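Local coordinates for protein racemase, putative (Roseobacter denitrificans, PDB 3TCS) that binds magnesium through a TIM-barrel domain and is probably an enzyme of the mandelate racemase/muconate lactonizing enzyme family, perhaps with racemase or hydro-lyase activity, at residues Asp86-Arg91 / Arg102-Val107; Ala110-Arg115 / Gly286-Leu291; Asp149-Leu154 / Arg193-Asp198. All coordinates share one frame; numbering follows the deposited sequence.

How the contacts relate
Contacts 1 and 2 lie side by side, their centres about 12 Å apart, and share helix 98-119: its earlier part packs on helix 81-91, its later part on helix 287-300 of the barrel. They touch directly, M104 CE lying 3.7 Å from R289 CD and A105 CB 3.5 Å from G286 N. Contact 1 is internal to the N-terminal domain, whereas contact 2 ties that domain to the barrel. Contact 3 joins two early barrel helices on the opposite side of the chain's centre, its centre about 42 Å from that of contact 1 and about 37 Å from that of contact 2. Its segments fall in the 170 residues separating the two halves of contact 2.

Contact 1: Asp86-Arg91 / Arg102-Val107; sequences DIVTER and RAMAGV
Two consecutive helices of the N-terminal domain, 81-91 and 98-119, meet where the side chain of M104 reaches across to V88 and T89. The backbones stay well apart, with V88 CA and M104 CA 8.3 Å from each other, and the thioether chain of M104 bridges the interval. The side chains of V88 and M104 run past each other in opposite directions, M104 CG lying 4.1 Å from V88 CG1. Beyond this point the extended chain brings the sulfur to the methyl of T89, and the bend at chi3 (54°) folds only the terminal methyl back beside it: M104 SD is 3.7 Å from T89 CG2 and M104 CE 3.8 Å from the same carbon. The T89 and M104 side chains cross at about a right angle, so a single methyl meets both atoms at the end of the methionine.

This apolar packing belongs to the helical part of the alpha+beta capping domain that, in the mandelate racemase and muconate lactonizing enzyme family, accompanies the barrel. Within helix 81-91 the hydroxyl of T89 turns back on its own backbone: T89 OG1 donates to D86 O at 2.8 Å, with the donor tilted 27° from the carbonyl plane. D86 O also accepts the helical bond from E90 N (2.9 Å) and so is gripped twice. Tying the hydroxyl down in this way fixes the rotation of T89 and leaves CG2 as the branch presented to M104.

The carboxylate of D86 forms a salt bridge through OD1 to R292 NH1, linking this helix to helix 287-300. On other sides the segments approach the second subunit: E90 forms a salt bridge with R176 of that subunit, and R102 makes a cation-pi contact with F95 of that subunit.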
loop_
_atom_site.group_PDB
_atom_site.type_symbol
_atom_site.label_atom_id
_atom_site.label_comp_id
_atom_site.label_asym_id
_atom_site.label_seq_id
_atom_site.Cartn_x
_atom_site.Cartn_y
_atom_site.Cartn_z
ATOM N N ASP B 86 -3.829 -11.399 10.382
ATOM C CA ASP B 86 -4.191 -11.806 9.028
ATOM C C ASP B 86 -5.646 -11.440 8.781
ATOM O O ASP B 86 -6.011 -11.025 7.681
ATOM C CB ASP B 86 -4.005 -13.314 8.823
ATOM C CG ASP B 86 -2.545 -13.722 8.732
ATOM O OD1 ASP B 86 -1.701 -12.876 8.363
ATOM O OD2 ASP B 86 -2.243 -14.903 9.012
ATOM N N ILE B 87 -6.478 -11.603 9.805
ATOM C CA ILE B 87 -7.890 -11.266 9.692
ATOM C C ILE B 87 -8.024 -9.781 9.377
ATOM O O ILE B 87 -8.854 -9.389 8.558
ATOM C CB ILE B 87 -8.656 -11.584 10.996
ATOM C CG1 ILE B 87 -8.863 -13.097 11.109
ATOM C CG2 ILE B 87 -10.002 -10.852 11.014
ATOM C CD1 ILE B 87 -9.508 -13.541 12.408
ATOM N N VAL B 88 -7.205 -8.953 10.019
ATOM C CA VAL B 88 -7.264 -7.517 9.762
ATOM C C VAL B 88 -6.968 -7.224 8.291
ATOM O O VAL B 88 -7.706 -6.475 7.649
ATOM C CB VAL B 88 -6.262 -6.727 10.642
ATOM C CG1 VAL B 88 -6.236 -5.267 10.210
ATOM C CG2 VAL B 88 -6.658 -6.828 12.119
ATOM N N THR B 89 -5.904 -7.819 7.753
ATOM C CA THR B 89 -5.550 -7.584 6.353
ATOM C C THR B 89 -6.569 -8.166 5.376
ATOM O O THR B 89 -6.748 -7.647 4.276
ATOM C CB THR B 89 -4.149 -8.148 6.005
ATOM O OG1 THR B 89 -4.134 -9.568 6.184
ATOM C CG2 THR B 89 -3.090 -7.512 6.891
ATOM N N GLU B 90 -7.234 -9.244 5.771
ATOM C CA GLU B 90 -8.239 -9.846 4.904
ATOM C C GLU B 90 -9.522 -9.023 4.927
ATOM O O GLU B 90 -10.150 -8.810 3.890
ATOM C CB GLU B 90 -8.494 -11.288 5.331
ATOM C CG GLU B 90 -7.376 -12.217 4.888
ATOM C CD GLU B 90 -7.374 -13.542 5.619
ATOM O OE1 GLU B 90 -8.466 -14.098 5.850
ATOM O OE2 GLU B 90 -6.272 -14.033 5.952
ATOM N N ARG B 91 -9.905 -8.540 6.104
ATOM C CA ARG B 91 -11.107 -7.716 6.217
ATOM C C ARG B 91 -10.889 -6.385 5.496
ATOM O O ARG B 91 -11.833 -5.764 5.003
ATOM C CB ARG B 91 -11.431 -7.440 7.683
ATOM C CG ARG B 91 -11.857 -8.658 8.469
ATOM C CD ARG B 91 -13.268 -9.106 8.103
ATOM N NE ARG B 91 -13.668 -10.245 8.919
ATOM C CZ ARG B 91 -13.253 -11.492 8.722
ATOM N NH1 ARG B 91 -12.427 -11.774 7.717
ATOM N NH2 ARG B 91 -13.640 -12.456 9.551
ATOM N N ARG B 102 1.336 0.105 9.007
ATOM C CA ARG B 102 1.918 1.057 9.954
ATOM C C ARG B 102 1.049 1.116 11.206
ATOM O O ARG B 102 1.555 1.259 12.322
ATOM C CB ARG B 102 1.982 2.458 9.342
ATOM C CG ARG B 102 3.024 2.640 8.255
ATOM C CD ARG B 102 2.876 4.012 7.602
ATOM N NE ARG B 102 3.884 4.224 6.566
ATOM C CZ ARG B 102 4.910 5.062 6.673
ATOM N NH1 ARG B 102 5.079 5.787 7.777
ATOM N NH2 ARG B 102 5.775 5.169 5.673
ATOM N N ALA B 103 -0.262 1.013 11.004
ATOM C CA ALA B 103 -1.229 1.067 12.102
ATOM C C ALA B 103 -1.225 -0.242 12.887
ATOM O O ALA B 103 -1.193 -0.241 14.121
ATOM C CB ALA B 103 -2.633 1.347 11.551
ATOM N N MET B 104 -1.265 -1.357 12.165
ATOM C CA MET B 104 -1.242 -2.672 12.793
ATOM C C MET B 104 -0.005 -2.818 13.675
ATOM O O MET B 104 -0.064 -3.433 14.743
ATOM C CB MET B 104 -1.212 -3.772 11.731
ATOM C CG MET B 104 -2.483 -3.901 10.908
ATOM S SD MET B 104 -2.223 -4.959 9.459
ATOM C CE MET B 104 -1.565 -6.434 10.219
ATOM N N ALA B 105 1.114 -2.264 13.215
ATOM C CA ALA B 105 2.368 -2.358 13.956
ATOM C C ALA B 105 2.246 -1.788 15.365
ATOM O O ALA B 105 2.877 -2.282 16.300
ATOM C CB ALA B 105 3.483 -1.641 13.194
ATOM N N GLY B 106 1.439 -0.744 15.507
ATOM C CA GLY B 106 1.259 -0.120 16.806
ATOM C C GLY B 106 0.523 -1.015 17.785
ATOM O O GLY B 106 0.859 -1.068 18.971
ATOM N N VAL B 107 -0.494 -1.721 17.301
ATOM C CA VAL B 107 -1.239 -2.606 18.187
ATOM C C VAL B 107 -0.380 -3.827 18.508
ATOM O O VAL B 107 -0.344 -4.291 19.648
ATOM C CB VAL B 107 -2.569 -3.058 17.551
ATOM C CG1 VAL B 107 -3.324 -3.960 18.527
ATOM C CG2 VAL B 107 -3.417 -1.839 17.197
#

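Contact 2: Ala110-Arg115 / Gly286-Leu291; sequences AIWDLR and GICRTL
W112 points its CB toward I287 and C288 at the start of helix 287-300, and chi1 of -76°, with CG anti to the carbonyl carbon, carries the indole into the gap between the helices. CD1 is the first ring atom to meet the other segment, 3.5 Å from I287 CB. NE1 comes next and touches both partners, lying 3.4 Å from I287 CB and 3.6 Å from C288 SG. The branch methyl I287 CG2 lies over NE1 and CE2, 3.9 Å from the centroid of the five-membered ring and 24° off its normal, a CH-pi contact over the face. Finally CZ2 lies 3.7 Å from C288 SG; the sulfur stands at the indole edge, near its plane, in a sulfur-aromatic contact with the five-membered ring.

The junction is part of the seam between N-terminal domain and barrel. It is formed at a helix start, with G286 in the N-cap position and the carboxylate of D108 accepting from I287 N and C288 N; W112 NE1 makes a weak hydrogen bond to that same carboxylate. On the face of the indole opposite I287, the guanidinium of R115 approaches edge-on, its NH1 standing 3.3 Å above the ring plane near the rim. A turn further along helix 287-300, T290 OG1 donates to G286 O at 2.7 Å from above the carbonyl plane, while T290 N reaches that oxygen from the other face.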
loop_
_atom_site.group_PDB
_atom_site.type_symbol
_atom_site.label_atom_id
_atom_site.label_comp_id
_atom_site.label_asym_id
_atom_site.label_seq_id
_atom_site.Cartn_x
_atom_site.Cartn_y
_atom_site.Cartn_z
ATOM N N ALA B 110 2.360 -3.031 21.042
ATOM C CA ALA B 110 1.791 -2.777 22.371
ATOM C C ALA B 110 1.442 -4.116 23.027
ATOM O O ALA B 110 1.569 -4.288 24.243
ATOM C CB ALA B 110 0.535 -1.903 22.254
ATOM N N ILE B 111 1.002 -5.067 22.210
ATOM C CA ILE B 111 0.652 -6.388 22.708
ATOM C C ILE B 111 1.908 -7.106 23.198
ATOM O O ILE B 111 1.873 -7.783 24.219
ATOM C CB ILE B 111 -0.076 -7.210 21.610
ATOM C CG1 ILE B 111 -1.481 -6.635 21.409
ATOM C CG2 ILE B 111 -0.129 -8.684 21.981
ATOM C CD1 ILE B 111 -2.271 -7.284 20.286
ATOM N N TRP B 112 3.029 -6.952 22.497
ATOM C CA TRP B 112 4.249 -7.611 22.961
ATOM C C TRP B 112 4.727 -7.015 24.284
ATOM O O TRP B 112 5.221 -7.734 25.149
ATOM C CB TRP B 112 5.350 -7.538 21.897
ATOM C CG TRP B 112 5.105 -8.514 20.785
ATOM C CD1 TRP B 112 4.559 -8.250 19.561
ATOM C CD2 TRP B 112 5.338 -9.928 20.825
ATOM N NE1 TRP B 112 4.435 -9.415 18.837
ATOM C CE2 TRP B 112 4.908 -10.458 19.588
ATOM C CE3 TRP B 112 5.870 -10.799 21.787
ATOM C CZ2 TRP B 112 4.995 -11.824 19.286
ATOM C CZ3 TRP B 112 5.954 -12.159 21.487
ATOM C CH2 TRP B 112 5.518 -12.656 20.245
ATOM N N ASP B 113 4.569 -5.705 24.444
ATOM C CA ASP B 113 4.952 -5.043 25.686
ATOM C C ASP B 113 4.074 -5.599 26.810
ATOM O O ASP B 113 4.552 -5.882 27.913
ATOM C CB ASP B 113 4.733 -3.536 25.561
ATOM C CG ASP B 113 5.198 -2.776 26.785
ATOM O OD1 ASP B 113 6.380 -2.922 27.147
ATOM O OD2 ASP B 113 4.387 -2.033 27.380
ATOM N N LEU B 114 2.785 -5.751 26.522
ATOM C CA LEU B 114 1.838 -6.274 27.502
ATOM C C LEU B 114 2.245 -7.678 27.940
ATOM O O LEU B 114 2.221 -7.995 29.124
ATOM C CB LEU B 114 0.422 -6.308 26.912
ATOM C CG LEU B 114 -0.676 -7.038 27.701
ATOM C CD1 LEU B 114 -0.843 -6.422 29.073
ATOM C CD2 LEU B 114 -1.982 -6.959 26.936
ATOM N N ARG B 115 2.622 -8.513 26.979
ATOM C CA ARG B 115 3.033 -9.882 27.278
ATOM C C ARG B 115 4.282 -9.897 28.146
ATOM O O ARG B 115 4.361 -10.642 29.122
ATOM C CB ARG B 115 3.290 -10.652 25.979
ATOM C CG ARG B 115 2.024 -11.007 25.201
ATOM C CD ARG B 115 2.354 -11.521 23.797
ATOM N NE ARG B 115 1.176 -12.066 23.119
ATOM C CZ ARG B 115 1.178 -12.542 21.877
ATOM N NH1 ARG B 115 2.297 -12.538 21.164
ATOM N NH2 ARG B 115 0.066 -13.038 21.349
ATOM N N GLY B 286 4.586 -4.894 12.305
ATOM C CA GLY B 286 4.799 -5.375 13.655
ATOM C C GLY B 286 5.767 -6.527 13.802
ATOM O O GLY B 286 6.327 -7.023 12.820
ATOM N N ILE B 287 5.957 -6.945 15.051
ATOM C CA ILE B 287 6.854 -8.044 15.391
ATOM C C ILE B 287 6.430 -9.370 14.755
ATOM O O ILE B 287 7.236 -10.045 14.117
ATOM C CB ILE B 287 6.924 -8.228 16.925
ATOM C CG1 ILE B 287 7.608 -7.013 17.563
ATOM C CG2 ILE B 287 7.661 -9.515 17.273
ATOM C CD1 ILE B 287 9.066 -6.846 17.177
ATOM N N CYS B 288 5.169 -9.748 14.934
ATOM C CA CYS B 288 4.686 -11.008 14.376
ATOM C C CYS B 288 4.959 -11.118 12.881
ATOM O O CYS B 288 5.488 -12.123 12.410
ATOM C CB CYS B 288 3.189 -11.169 14.635
ATOM S SG CYS B 288 2.793 -11.427 16.365
ATOM N N ARG B 289 4.606 -10.083 12.133
ATOM C CA ARG B 289 4.821 -10.112 10.697
ATOM C C ARG B 289 6.307 -10.062 10.353
ATOM O O ARG B 289 6.744 -10.691 9.391
ATOM C CB ARG B 289 4.033 -8.975 10.038
ATOM C CG ARG B 289 2.511 -9.241 10.047
ATOM C CD ARG B 289 1.714 -8.006 9.673
ATOM N NE ARG B 289 2.192 -7.422 8.427
ATOM C CZ ARG B 289 1.815 -7.806 7.212
ATOM N NH1 ARG B 289 0.929 -8.785 7.054
ATOM N NH2 ARG B 289 2.344 -7.215 6.150
ATOM N N THR B 290 7.095 -9.339 11.143
ATOM C CA THR B 290 8.531 -9.290 10.884
ATOM C C THR B 290 9.131 -10.685 11.110
ATOM O O THR B 290 10.019 -11.114 10.371
ATOM C CB THR B 290 9.239 -8.267 11.800
ATOM O OG1 THR B 290 8.731 -6.953 11.523
ATOM C CG2 THR B 290 10.741 -8.282 11.550
ATOM N N LEU B 291 8.638 -11.393 12.123
ATOM C CA LEU B 291 9.127 -12.741 12.411
ATOM C C LEU B 291 8.852 -13.696 11.242
ATOM O O LEU B 291 9.580 -14.670 11.042
ATOM C CB LEU B 291 8.491 -13.281 13.694
ATOM C CG LEU B 291 8.961 -12.591 14.982
ATOM C CD1 LEU B 291 8.218 -13.165 16.183
ATOM C CD2 LEU B 291 10.463 -12.780 15.140
#

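Contact 3: Asp149-Leu154 / Arg193-Asp198; sequences DEAERL and RRELGD
A151 and E195 each direct CB at the opposite helix, and their meeting brings the two backbones to 6.1 Å between A151 CA and E195 CA. Having only a methyl, A151 permits this close approach: its CB lies 3.7 Å from E195 CB and is equally near E195 CG, so the aliphatic part of the glutamate rests against the alanine. The chain of E195 then bends at chi2 (-57°) and swings its carboxylate aside to R194. R194 NE meets the anti lone pair of E195 OE2 at 2.9 Å, nearly in the guanidinium plane, in a salt bridge between adjacent residues.

L196 comes at helix 147-161 differently. Its CB starts out across the line between the helices, but the fork of the side chain reaches over, and its two methyls settle on successive parts of the facing backbone: CD2 is 4.0 Å from A151 O and CD1 3.9 Å from L154 O. The side chain of L154 adds its CB, 4.4 Å from L196 CD1. G197, with positive phi, ends the helix just after this leucine, and its carbonyl oxygen accepts from R193 NH1 at 2.8 Å, in plane and on a lone pair. Within helix 147-161, R153 grips E150 OE2 side-on with NE (2.8 Å) and NH2, and R153 NH2 also forms a salt bridge with E337.

The two helices are successive outer helices of the TIM barrel, separated by strand 165-169 in a beta-alpha-beta-alpha order. F166 of that strand packs against both L154 and L196, V168 also touches L154, and M192 of helix 184-196 packs on A151 and L154.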
loop_
_atom_site.group_PDB
_atom_site.type_symbol
_atom_site.label_atom_id
_atom_site.label_comp_id
_atom_site.label_asym_id
_atom_site.label_seq_id
_atom_site.Cartn_x
_atom_site.Cartn_y
_atom_site.Cartn_z
ATOM N N ASP B 149 32.785 16.940 5.923
ATOM C CA ASP B 149 32.091 17.142 7.188
ATOM C C ASP B 149 31.490 15.849 7.712
ATOM O O ASP B 149 31.397 15.648 8.922
ATOM C CB ASP B 149 31.000 18.206 7.041
ATOM C CG ASP B 149 31.573 19.602 6.898
ATOM O OD1 ASP B 149 32.750 19.785 7.268
ATOM O OD2 ASP B 149 30.852 20.510 6.429
ATOM N N GLU B 150 31.082 14.974 6.799
ATOM C CA GLU B 150 30.503 13.689 7.180
ATOM C C GLU B 150 31.562 12.844 7.885
ATOM O O GLU B 150 31.323 12.296 8.961
ATOM C CB GLU B 150 29.997 12.941 5.941
ATOM C CG GLU B 150 29.417 11.560 6.246
ATOM C CD GLU B 150 27.981 11.609 6.745
ATOM O OE1 GLU B 150 27.064 11.330 5.945
ATOM O OE2 GLU B 150 27.764 11.928 7.933
ATOM N N ALA B 151 32.736 12.738 7.272
ATOM C CA ALA B 151 33.822 11.962 7.857
ATOM C C ALA B 151 34.220 12.543 9.207
ATOM O O ALA B 151 34.477 11.809 10.155
ATOM C CB ALA B 151 35.028 11.952 6.914
ATOM N N GLU B 152 34.259 13.867 9.290
ATOM C CA GLU B 152 34.648 14.544 10.518
ATOM C C GLU B 152 33.718 14.223 11.683
ATOM O O GLU B 152 34.175 13.859 12.766
ATOM C CB GLU B 152 34.706 16.060 10.279
ATOM C CG GLU B 152 35.148 16.880 11.484
ATOM C CD GLU B 152 35.437 18.337 11.133
ATOM O OE1 GLU B 152 34.574 18.989 10.504
ATOM O OE2 GLU B 152 36.530 18.829 11.493
ATOM N N ARG B 153 32.410 14.339 11.472
ATOM C CA ARG B 153 31.486 14.053 12.561
ATOM C C ARG B 153 31.457 12.568 12.923
ATOM O O ARG B 153 31.292 12.213 14.089
ATOM C CB ARG B 153 30.070 14.553 12.232
ATOM C CG ARG B 153 29.338 13.812 11.122
ATOM C CD ARG B 153 27.850 14.187 11.137
ATOM N NE ARG B 153 27.077 13.465 10.130
ATOM C CZ ARG B 153 25.750 13.510 10.025
ATOM N NH1 ARG B 153 25.033 14.242 10.868
ATOM N NH2 ARG B 153 25.139 12.819 9.072
ATOM N N LEU B 154 31.628 11.696 11.936
ATOM C CA LEU B 154 31.612 10.263 12.216
ATOM C C LEU B 154 32.896 9.824 12.922
ATOM O O LEU B 154 32.877 8.928 13.772
ATOM C CB LEU B 154 31.407 9.478 10.919
ATOM C CG LEU B 154 30.025 9.692 10.286
ATOM C CD1 LEU B 154 29.868 8.792 9.060
ATOM C CD2 LEU B 154 28.942 9.370 11.314
ATOM N N ARG B 193 36.962 5.781 4.079
ATOM C CA ARG B 193 38.002 4.811 4.398
ATOM C C ARG B 193 39.259 5.503 4.921
ATOM O O ARG B 193 39.880 5.050 5.886
ATOM C CB ARG B 193 38.355 3.961 3.176
ATOM C CG ARG B 193 39.501 2.990 3.450
ATOM C CD ARG B 193 39.194 2.114 4.663
ATOM N NE ARG B 193 38.173 1.124 4.346
ATOM C CZ ARG B 193 37.483 0.425 5.240
ATOM N NH1 ARG B 193 37.684 0.597 6.543
ATOM N NH2 ARG B 193 36.588 -0.461 4.820
ATOM N N ARG B 194 39.634 6.607 4.284
ATOM C CA ARG B 194 40.816 7.349 4.703
ATOM C C ARG B 194 40.668 7.903 6.110
ATOM O O ARG B 194 41.535 7.711 6.960
ATOM C CB ARG B 194 41.086 8.521 3.754
ATOM C CG ARG B 194 42.241 9.400 4.206
ATOM C CD ARG B 194 42.442 10.619 3.313
ATOM N NE ARG B 194 41.306 11.537 3.328
ATOM C CZ ARG B 194 40.501 11.748 2.291
ATOM N NH1 ARG B 194 40.700 11.102 1.153
ATOM N NH2 ARG B 194 39.503 12.618 2.385
ATOM N N GLU B 195 39.556 8.589 6.349
ATOM C CA GLU B 195 39.315 9.224 7.636
ATOM C C GLU B 195 38.933 8.320 8.798
ATOM O O GLU B 195 39.359 8.568 9.924
ATOM C CB GLU B 195 38.260 10.322 7.475
ATOM C CG GLU B 195 38.671 11.456 6.539
ATOM C CD GLU B 195 39.969 12.122 6.960
ATOM O OE1 GLU B 195 40.133 12.404 8.168
ATOM O OE2 GLU B 195 40.824 12.370 6.084
ATOM N N LEU B 196 38.131 7.289 8.544
ATOM C CA LEU B 196 37.711 6.386 9.616
ATOM C C LEU B 196 38.683 5.235 9.884
ATOM O O LEU B 196 38.590 4.559 10.913
ATOM C CB LEU B 196 36.309 5.839 9.326
ATOM C CG LEU B 196 35.121 6.764 9.636
ATOM C CD1 LEU B 196 35.088 7.061 11.132
ATOM C CD2 LEU B 196 35.231 8.053 8.849
ATOM N N GLY B 197 39.608 5.003 8.956
ATOM C CA GLY B 197 40.591 3.954 9.151
ATOM C C GLY B 197 40.234 2.590 8.599
ATOM O O GLY B 197 39.103 2.350 8.179
ATOM N N ASP B 198 41.209 1.686 8.622
ATOM C CA ASP B 198 41.024 0.331 8.108
ATOM C C ASP B 198 40.348 -0.635 9.072
ATOM O O ASP B 198 39.928 -1.717 8.668
ATOM C CB ASP B 198 42.369 -0.286 7.732
ATOM C CG ASP B 198 43.186 0.598 6.830
ATOM O OD1 ASP B 198 42.623 1.144 5.862
ATOM O OD2 ASP B 198 44.398 0.733 7.090
#